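Local coordinates for N-isopropylammelide isopropylaminohydrolase (Burkholderia multivorans ATCC 17616, PDB 6NBO), which is a zinc-containing member of the amidohydrolase family, built on a TIM-barrel fold with the metal site at one end of the barrel, at residues 106-111 against 142-147; 120-125 against 364-369; 70-75 against 94-99. All blocks are in the same frame, centred on the assembly; numbering follows the deposited sequence. Where two conformers were deposited one is given.

Contact 1 of 3, residues 106-111 against 142-147; sequences AASLAL and LDTRET
S108 and L109 of helix 104-117 meet T144 and T147 of helix 136-147, two helices of the outer layer of the TIM barrel that precede and follow strand 120-128. The segment axes approach to 8.9 Å and run in broadly the same direction, at 37° to each other. Small side chains permit this closeness: the CA atoms of L109 and T144 are only 5.3 Å apart. The tight part centres on T144, which is buried. Its CG2, anti to the backbone N, rests 3.7 Å from CA of L109, directly on the backbone of the neighbouring helix. Its OG1 turns to S108, and OG of S108 lies 2.7 Å from OG1 of T144. S108 OG also bonds back to the carbonyl of A104 one turn earlier, so a buried hydroxyl suits the position, being satisfied within its own helix while facing the other. Toward the solvent the packing thins. L109 is partly exposed and T147 exposed, and their side chains cross at about a right angle. This branched aliphatic chain and a threonine methyl make an apolar fringe, whose nearest atoms are L109 CD1 and T147 CG2, 4.0 Å apart.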
loop_
_atom_site.group_PDB
_atom_site.type_symbol
_atom_site.label_atom_id
_atom_site.label_comp_id
_atom_site.label_asym_id
_atom_site.label_seq_id
_atom_site.Cartn_x
_atom_site.Cartn_y
_atom_site.Cartn_z
ATOM N N ALA A 106 13.248 9.305 -11.651
ATOM C CA ALA A 106 14.338 8.489 -11.129
ATOM C C ALA A 106 14.083 8.094 -9.685
ATOM O O ALA A 106 14.400 6.967 -9.287
ATOM C CB ALA A 106 15.670 9.231 -11.258
ATOM N N ALA A 107 13.475 8.991 -8.907
ATOM C CA ALA A 107 13.217 8.706 -7.503
ATOM C C ALA A 107 12.222 7.565 -7.348
ATOM O O ALA A 107 12.484 6.603 -6.615
ATOM C CB ALA A 107 12.707 9.963 -6.802
ATOM N N SER A 108 11.064 7.664 -8.014
ATOM C CA SER A 108 10.051 6.621 -7.881
ATOM C C SER A 108 10.572 5.283 -8.384
ATOM O O SER A 108 10.265 4.234 -7.806
ATOM C CB SER A 108 8.766 7.002 -8.625
ATOM O OG SER A 108 8.987 7.186 -10.020
ATOM N N LEU A 109 11.359 5.297 -9.460
ATOM C CA LEU A 109 11.882 4.043 -9.996
ATOM C C LEU A 109 12.860 3.406 -9.019
ATOM O O LEU A 109 12.748 2.219 -8.701
ATOM C CB LEU A 109 12.547 4.281 -11.348
ATOM C CG LEU A 109 13.121 3.047 -12.054
ATOM C CD1 LEU A 109 12.067 1.947 -12.196
ATOM C CD2 LEU A 109 13.658 3.448 -13.411
ATOM N N ALA A 110 13.802 4.196 -8.502
ATOM C CA ALA A 110 14.753 3.692 -7.515
ATOM C C ALA A 110 14.039 3.128 -6.289
ATOM O O ALA A 110 14.371 2.034 -5.814
ATOM C CB ALA A 110 15.723 4.807 -7.115
ATOM N N LEU A 111 13.048 3.857 -5.755
ATOM C CA LEU A 111 12.361 3.359 -4.562
ATOM C C LEU A 111 11.525 2.118 -4.869
ATOM O O LEU A 111 11.524 1.160 -4.087
ATOM C CB LEU A 111 11.485 4.456 -3.942
ATOM C CG LEU A 111 10.646 4.026 -2.729
ATOM C CD1 LEU A 111 11.497 3.341 -1.654
ATOM C CD2 LEU A 111 9.853 5.206 -2.133
ATOM N N LEU A 142 3.891 7.133 -14.048
ATOM C CA LEU A 142 3.442 6.232 -15.115
ATOM C C LEU A 142 4.619 5.659 -15.896
ATOM O O LEU A 142 4.591 4.487 -16.297
ATOM C CB LEU A 142 2.477 6.951 -16.062
ATOM C CG LEU A 142 1.099 7.304 -15.501
ATOM C CD1 LEU A 142 0.386 8.251 -16.443
ATOM C CD2 LEU A 142 0.245 6.059 -15.252
ATOM N N ASP A 143 5.654 6.475 -16.151
ATOM C CA ASP A 143 6.873 5.958 -16.774
ATOM C C ASP A 143 7.483 4.855 -15.925
ATOM O O ASP A 143 7.879 3.799 -16.437
ATOM C CB ASP A 143 7.914 7.070 -16.961
ATOM C CG ASP A 143 7.528 8.094 -18.015
ATOM O OD1 ASP A 143 6.643 7.821 -18.850
ATOM O OD2 ASP A 143 8.144 9.182 -18.005
ATOM N N THR A 144 7.612 5.110 -14.620
ATOM C CA THR A 144 8.157 4.103 -13.718
ATOM C C THR A 144 7.331 2.824 -13.763
ATOM O O THR A 144 7.887 1.721 -13.833
ATOM C CB THR A 144 8.214 4.656 -12.295
ATOM O OG1 THR A 144 9.291 5.591 -12.194
ATOM C CG2 THR A 144 8.430 3.530 -11.285
ATOM N N ARG A 145 6.000 2.953 -13.740
ATOM C CA ARG A 145 5.136 1.776 -13.796
ATOM C C ARG A 145 5.359 0.976 -15.082
ATOM O O ARG A 145 5.425 -0.258 -15.047
ATOM C CB ARG A 145 3.677 2.199 -13.669
ATOM C CG ARG A 145 2.676 1.062 -13.827
ATOM C CD ARG A 145 1.309 1.459 -13.279
ATOM N NE ARG A 145 0.470 2.192 -14.233
ATOM C CZ ARG A 145 -0.758 2.616 -13.937
ATOM N NH1 ARG A 145 -1.239 2.379 -12.728
ATOM N NH2 ARG A 145 -1.500 3.272 -14.830
ATOM N N GLU A 146 5.483 1.658 -16.223
ATOM C CA GLU A 146 5.729 0.950 -17.473
ATOM C C GLU A 146 7.080 0.237 -17.457
ATOM O O GLU A 146 7.194 -0.904 -17.924
ATOM C CB GLU A 146 5.644 1.919 -18.653
ATOM C CG GLU A 146 5.827 1.239 -20.005
ATOM C CD GLU A 146 4.758 0.189 -20.287
ATOM O OE1 GLU A 146 3.632 0.317 -19.755
ATOM O OE2 GLU A 146 5.048 -0.769 -21.040
ATOM N N THR A 147 8.121 0.894 -16.933
ATOM C CA THR A 147 9.432 0.249 -16.827
ATOM C C THR A 147 9.370 -1.031 -16.000
ATOM O O THR A 147 10.078 -2.006 -16.301
ATOM C CB THR A 147 10.449 1.224 -16.221
ATOM O OG1 THR A 147 10.660 2.309 -17.131
ATOM C CG2 THR A 147 11.795 0.542 -15.953
#

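Contact 2 of 3, residues 120-125 against 364-369; sequences TTRIRT and RADVVL. With EDO (1,2-ethanediol), chain L.
T121 and D366 are joined by a buried hydrogen bond: T121 OG1 donates to D366 OD2 (2.6 Å), approaching from above the carboxylate plane, 51° out of it. It links strand 120-128 of the TIM barrel to the loop leading into strand 367-370. D366 OD2 also accepts from two waters. One of them donates to the carbonyl O of T121 and accepts from R364 NH1; the other accepts from R122 NE at 2.6 Å. R122 NE itself lies 3.9 Å from D366 OD2, a long salt bridge that the same water also spans. D366 OD1 accepts from the backbone N of S391.

The two arginines stack offset, R364 NH1 over the centre of the R122 guanidinium: R122 reaches across extended, R364 bends at chi3 (-59°), and the planes lie 13° apart with centres 3.8 Å apart. E153 makes a salt bridge to NH1 of each, and R122 NH1 also donates to the carbonyl of D355. A third water accepts from R122 NH2 and lies 2.9 Å from O of R364. R364 NE donates to O2 of an ethanediol, 3.1 Å away. Arginines suit this place because their N-H groups point outward, leaving faces to stack. The carboxylates of E153 and D366 probably offset the paired positive charges.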
loop_
_atom_site.group_PDB
_atom_site.type_symbol
_atom_site.label_atom_id
_atom_site.label_comp_id
_atom_site.label_asym_id
_atom_site.label_seq_id
_atom_site.Cartn_x
_atom_site.Cartn_y
_atom_site.Cartn_z
ATOM N N THR A 120 8.601 -6.703 -2.093
ATOM C CA THR A 120 7.304 -6.083 -2.365
ATOM C C THR A 120 7.051 -6.077 -3.868
ATOM O O THR A 120 7.841 -5.512 -4.627
ATOM C CB THR A 120 7.260 -4.660 -1.810
ATOM O OG1 THR A 120 7.234 -4.722 -0.375
ATOM C CG2 THR A 120 6.020 -3.918 -2.327
ATOM N N THR A 121 5.963 -6.723 -4.301
ATOM C CA THR A 121 5.664 -6.848 -5.727
ATOM C C THR A 121 4.370 -6.148 -6.115
ATOM O O THR A 121 3.968 -6.196 -7.285
ATOM C CB THR A 121 5.586 -8.328 -6.121
ATOM O OG1 THR A 121 4.561 -8.962 -5.348
ATOM C CG2 THR A 121 6.923 -9.019 -5.849
ATOM N N ARG A 122 3.697 -5.525 -5.155
ATOM C CA ARG A 122 2.457 -4.802 -5.385
ATOM C C ARG A 122 2.491 -3.529 -4.554
ATOM O O ARG A 122 2.748 -3.585 -3.349
ATOM C CB ARG A 122 1.259 -5.667 -5.006
ATOM C CG ARG A 122 1.254 -7.004 -5.760
ATOM C CD ARG A 122 -0.076 -7.617 -5.779
ATOM N NE ARG A 122 -0.040 -9.051 -6.067
ATOM C CZ ARG A 122 -0.950 -9.655 -6.817
ATOM N NH1 ARG A 122 -1.908 -8.932 -7.377
ATOM N NH2 ARG A 122 -0.908 -10.967 -7.014
ATOM N N ILE A 123 2.236 -2.387 -5.192
ATOM C CA ILE A 123 2.337 -1.084 -4.532
ATOM C C ILE A 123 1.127 -0.240 -4.898
ATOM O O ILE A 123 0.812 -0.091 -6.082
ATOM C CB ILE A 123 3.619 -0.333 -4.937
ATOM C CG1 ILE A 123 4.879 -1.178 -4.678
ATOM C CG2 ILE A 123 3.652 1.050 -4.251
ATOM C CD1 ILE A 123 6.200 -0.450 -5.069
ATOM N N ARG A 124 0.464 0.329 -3.892
ATOM C CA ARG A 124 -0.474 1.428 -4.104
ATOM C C ARG A 124 0.216 2.731 -3.729
ATOM O O ARG A 124 0.607 2.926 -2.571
ATOM C CB ARG A 124 -1.759 1.264 -3.282
ATOM C CG ARG A 124 -2.697 2.489 -3.425
ATOM C CD ARG A 124 -4.049 2.289 -2.712
ATOM N NE ARG A 124 -4.885 1.325 -3.415
ATOM C CZ ARG A 124 -6.155 1.082 -3.123
ATOM N NH1 ARG A 124 -6.755 1.757 -2.146
ATOM N NH2 ARG A 124 -6.825 0.166 -3.818
ATOM N N THR A 125 0.370 3.620 -4.698
ATOM C CA THR A 125 1.009 4.898 -4.443
ATOM C C THR A 125 0.044 6.023 -4.760
ATOM O O THR A 125 -0.711 5.969 -5.736
ATOM C CB THR A 125 2.300 5.098 -5.254
ATOM O OG1 THR A 125 2.912 6.340 -4.865
ATOM C CG2 THR A 125 2.017 5.132 -6.765
ATOM N N ARG A 364 -0.755 -15.463 -8.825
ATOM C CA ARG A 364 0.456 -14.921 -9.430
ATOM C C ARG A 364 1.668 -15.393 -8.640
ATOM O O ARG A 364 1.676 -15.357 -7.409
ATOM C CB ARG A 364 0.417 -13.390 -9.464
ATOM C CG ARG A 364 1.600 -12.766 -10.222
ATOM C CD ARG A 364 1.564 -11.230 -10.182
ATOM N NE ARG A 364 0.329 -10.717 -10.775
ATOM C CZ ARG A 364 -0.169 -9.501 -10.547
ATOM N NH1 ARG A 364 0.472 -8.647 -9.754
ATOM N NH2 ARG A 364 -1.313 -9.143 -11.115
ATOM N N ALA A 365 2.696 -15.844 -9.359
ATOM C CA ALA A 365 3.859 -16.468 -8.732
ATOM C C ALA A 365 4.812 -15.397 -8.190
ATOM O O ALA A 365 5.904 -15.159 -8.714
ATOM C CB ALA A 365 4.554 -17.387 -9.727
ATOM N N ASP A 366 4.370 -14.747 -7.109
ATOM C CA ASP A 366 5.205 -13.854 -6.307
ATOM C C ASP A 366 5.587 -14.599 -5.034
ATOM O O ASP A 366 4.714 -14.948 -4.234
ATOM C CB ASP A 366 4.476 -12.553 -5.956
ATOM C CG ASP A 366 4.107 -11.712 -7.186
ATOM O OD1 ASP A 366 4.494 -12.075 -8.320
ATOM O OD2 ASP A 366 3.425 -10.677 -7.014
ATOM N N VAL A 367 6.877 -14.856 -4.852
ATOM C CA VAL A 367 7.346 -15.679 -3.745
ATOM C C VAL A 367 8.584 -15.025 -3.151
ATOM O O VAL A 367 9.504 -14.641 -3.880
ATOM C CB VAL A 367 7.660 -17.129 -4.170
ATOM C CG1 VAL A 367 8.053 -17.954 -2.956
ATOM C CG2 VAL A 367 6.465 -17.773 -4.874
ATOM N N VAL A 368 8.606 -14.909 -1.827
ATOM C CA VAL A 368 9.690 -14.270 -1.089
ATOM C C VAL A 368 10.170 -15.272 -0.053
ATOM O O VAL A 368 9.380 -15.719 0.786
ATOM C CB VAL A 368 9.217 -12.962 -0.429
ATOM C CG1 VAL A 368 10.348 -12.283 0.373
ATOM C CG2 VAL A 368 8.655 -12.023 -1.485
ATOM N N LEU A 369 11.449 -15.657 -0.121
ATOM C CA LEU A 369 12.013 -16.608 0.830
ATOM C C LEU A 369 12.803 -15.856 1.890
ATOM O O LEU A 369 13.600 -14.974 1.551
ATOM C CB LEU A 369 12.929 -17.622 0.140
ATOM C CG LEU A 369 12.313 -18.464 -0.977
ATOM C CD1 LEU A 369 13.292 -19.573 -1.370
ATOM C CD2 LEU A 369 10.964 -19.028 -0.542
HETATM C C1 EDO L . -2.834 -11.376 -12.935
HETATM O O1 EDO L . -3.964 -11.058 -12.113
HETATM C C2 EDO L . -1.984 -12.442 -12.256
HETATM O O2 EDO L . -0.738 -12.577 -12.949
HETATM O O HOH W 1 3.220 -8.694 -8.743
HETATM O O HOH W 2 1.631 -10.767 -4.976
HETATM O O HOH W 3 0.545 -13.255 -5.726
#

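Contact 3 of 3, residues 70-75 against 94-99; sequences KTHWGM and RHYRAT. With EDO (1,2-ethanediol), chain I.
K70 touches R97 where the loop after strand 56-66 of the TIM barrel passes the end of helix 89-97. CG of K70 lies 3.6 Å from R97 NH2, so the lysine's aliphatic stem packs against the guanidinium group as the two chains cross at a slant. Their charged ends are near each other, but D128 makes salt bridges to both K70 NZ and R97 NH1. E93 also pairs with K70 NZ, and D69 with R97 NH2; long basic chains suit a place where these three acids supply the countercharge.

T71 follows with an ST turn, its OG1 accepting from the backbone N of W73 at 3.0 Å. H72 then meets Y96, H72 CE1 lying 3.0 Å from Y96 OH: the ring centroids are 4.8 Å apart and the planes inclined by 36°, an oblique pairing. Y96 reaches over because its CG stands anti to the backbone N (chi1 165°), sending the phenol from the helix toward the loop. H72 is buried among the rings of Y96, H102 and Y78, a setting that suits an aromatic side chain.

W73 and G74 occupy the corner of a type II turn from H72 to M75; the positive phi of G74 (80°) favours glycine. An ethanediol lies over a face of the W73 ring, and G74 N donates to its O1. M75, partly exposed, bends at chi3 and brings its methyl CE to 3.5 Å from Y96 OH.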
loop_
_atom_site.group_PDB
_atom_site.type_symbol
_atom_site.label_atom_id
_atom_site.label_comp_id
_atom_site.label_asym_id
_atom_site.label_seq_id
_atom_site.Cartn_x
_atom_site.Cartn_y
_atom_site.Cartn_z
ATOM N N LYS A 70 7.221 11.559 -4.270
ATOM C CA LYS A 70 7.818 12.524 -3.347
ATOM C C LYS A 70 9.189 12.108 -2.833
ATOM O O LYS A 70 9.911 12.954 -2.287
ATOM C CB LYS A 70 6.932 12.727 -2.109
ATOM C CG LYS A 70 5.537 13.320 -2.288
ATOM C CD LYS A 70 4.856 13.319 -0.908
ATOM C CE LYS A 70 3.366 13.645 -0.955
ATOM N NZ LYS A 70 3.085 15.082 -1.232
ATOM N N THR A 71 9.532 10.826 -2.947
ATOM C CA THR A 71 10.674 10.265 -2.234
ATOM C C THR A 71 11.985 10.841 -2.740
ATOM O O THR A 71 12.131 11.173 -3.920
ATOM C CB THR A 71 10.711 8.738 -2.377
ATOM O OG1 THR A 71 11.760 8.211 -1.557
ATOM C CG2 THR A 71 10.953 8.321 -3.829
ATOM N N HIS A 72 12.943 10.967 -1.818
ATOM C CA HIS A 72 14.327 11.276 -2.160
ATOM C C HIS A 72 15.209 10.032 -2.134
ATOM O O HIS A 72 16.438 10.146 -2.029
ATOM C CB HIS A 72 14.883 12.347 -1.223
ATOM C CG HIS A 72 14.237 13.687 -1.397
ATOM N ND1 HIS A 72 14.910 14.872 -1.184
ATOM C CD2 HIS A 72 12.980 14.031 -1.771
ATOM C CE1 HIS A 72 14.095 15.886 -1.413
ATOM N NE2 HIS A 72 12.916 15.404 -1.768
ATOM N N TRP A 73 14.602 8.852 -2.206
ATOM C CA TRP A 73 15.366 7.612 -2.272
ATOM C C TRP A 73 16.393 7.693 -3.394
ATOM O O TRP A 73 16.077 8.124 -4.504
ATOM C CB TRP A 73 14.431 6.426 -2.495
ATOM C CG TRP A 73 15.090 5.120 -2.153
ATOM C CD1 TRP A 73 15.740 4.268 -3.008
ATOM C CD2 TRP A 73 15.194 4.536 -0.848
ATOM N NE1 TRP A 73 16.233 3.184 -2.307
ATOM C CE2 TRP A 73 15.909 3.326 -0.983
ATOM C CE3 TRP A 73 14.745 4.921 0.423
ATOM C CZ2 TRP A 73 16.189 2.498 0.105
ATOM C CZ3 TRP A 73 15.027 4.095 1.505
ATOM C CH2 TRP A 73 15.737 2.901 1.337
ATOM N N GLY A 74 17.634 7.320 -3.086
ATOM C CA GLY A 74 18.702 7.401 -4.059
ATOM C C GLY A 74 19.301 8.774 -4.250
ATOM O O GLY A 74 20.280 8.905 -4.995
ATOM N N MET A 75 18.762 9.794 -3.609
ATOM C CA MET A 75 19.292 11.143 -3.688
ATOM C C MET A 75 20.117 11.451 -2.452
ATOM O O MET A 75 20.070 10.719 -1.460
ATOM C CB MET A 75 18.145 12.146 -3.825
ATOM C CG MET A 75 17.263 11.938 -5.050
ATOM S SD MET A 75 15.849 13.068 -5.013
ATOM C CE MET A 75 16.639 14.626 -4.634
ATOM N N ARG A 94 6.073 22.533 -1.156
ATOM C CA ARG A 94 5.824 23.303 -2.371
ATOM C C ARG A 94 7.022 24.180 -2.725
ATOM O O ARG A 94 7.371 24.318 -3.905
ATOM C CB ARG A 94 4.548 24.138 -2.206
ATOM C CG ARG A 94 4.384 25.246 -3.236
ATOM C CD ARG A 94 2.921 25.608 -3.513
ATOM N NE ARG A 94 2.075 25.621 -2.319
ATOM C CZ ARG A 94 1.081 24.763 -2.101
ATOM N NH1 ARG A 94 0.804 23.824 -2.998
ATOM N NH2 ARG A 94 0.357 24.845 -0.991
ATOM N N HIS A 95 7.679 24.765 -1.716
ATOM C CA HIS A 95 8.871 25.570 -1.977
ATOM C C HIS A 95 10.032 24.704 -2.457
ATOM O O HIS A 95 10.797 25.117 -3.336
ATOM C CB HIS A 95 9.270 26.355 -0.725
ATOM C CG HIS A 95 10.573 27.088 -0.856
ATOM N ND1 HIS A 95 11.775 26.549 -0.449
ATOM C CD2 HIS A 95 10.859 28.319 -1.345
ATOM C CE1 HIS A 95 12.746 27.414 -0.684
ATOM N NE2 HIS A 95 12.217 28.496 -1.227
ATOM N N TYR A 96 10.183 23.501 -1.897
ATOM C CA TYR A 96 11.249 22.612 -2.350
ATOM C C TYR A 96 11.093 22.278 -3.830
ATOM O O TYR A 96 12.052 22.379 -4.606
ATOM C CB TYR A 96 11.278 21.331 -1.510
ATOM C CG TYR A 96 12.117 20.254 -2.168
ATOM C CD1 TYR A 96 13.507 20.349 -2.185
ATOM C CD2 TYR A 96 11.523 19.169 -2.812
ATOM C CE1 TYR A 96 14.286 19.383 -2.805
ATOM C CE2 TYR A 96 12.295 18.193 -3.436
ATOM C CZ TYR A 96 13.679 18.313 -3.432
ATOM O OH TYR A 96 14.467 17.362 -4.043
ATOM N N ARG A 97 9.882 21.889 -4.243
ATOM C CA ARG A 97 9.626 21.535 -5.637
ATOM C C ARG A 97 9.756 22.723 -6.583
ATOM O O ARG A 97 10.020 22.525 -7.774
ATOM C CB ARG A 97 8.232 20.921 -5.765
ATOM C CG ARG A 97 8.157 19.497 -5.260
ATOM C CD ARG A 97 6.740 18.967 -5.289
ATOM N NE ARG A 97 6.719 17.506 -5.316
ATOM C CZ ARG A 97 5.627 16.771 -5.132
ATOM N NH1 ARG A 97 4.461 17.359 -4.893
ATOM N NH2 ARG A 97 5.703 15.448 -5.181
ATOM N N ALA A 98 9.576 23.944 -6.087
ATOM C CA ALA A 98 9.649 25.138 -6.913
ATOM C C ALA A 98 10.977 25.871 -6.776
ATOM O O ALA A 98 11.105 27.001 -7.258
ATOM C CB ALA A 98 8.492 26.077 -6.578
ATOM N N THR A 99 11.962 25.261 -6.116
ATOM C CA THR A 99 13.321 25.777 -6.103
ATOM C C THR A 99 14.363 24.703 -6.376
ATOM O O THR A 99 15.542 25.039 -6.522
ATOM C CB THR A 99 13.642 26.461 -4.762
ATOM O OG1 THR A 99 13.302 25.586 -3.676
ATOM C CG2 THR A 99 12.879 27.785 -4.626
HETATM C C1 EDO I . 18.710 5.415 0.024
HETATM O O1 EDO I . 18.528 6.677 -0.635
HETATM C C2 EDO I . 19.351 4.413 -0.925
HETATM O O2 EDO I . 20.516 5.004 -1.516
#

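How the contacts relate
Contact 2 is the buried one, 11 Å from the centre of the chain, whereas contacts 1 and 3 are partly buried, contact 3 being the farthest from the centre, at 21 Å. Contacts 1 and 2 share a run of the barrel: helix 104-117, strand 120-128 and helix 136-147 follow one another, though the two contacts do not touch. Contacts 1 and 3 do, where A107 and L111 of the helix pack on T71 and W73 of the loop. Their chemistry follows their place: interhelical packing around a hydroxyl pair in 106-111/142-147, largely buried charges bridged by waters in 120-125/364-369, and oblique rings beside acid-balanced basic chains in 70-75/94-99.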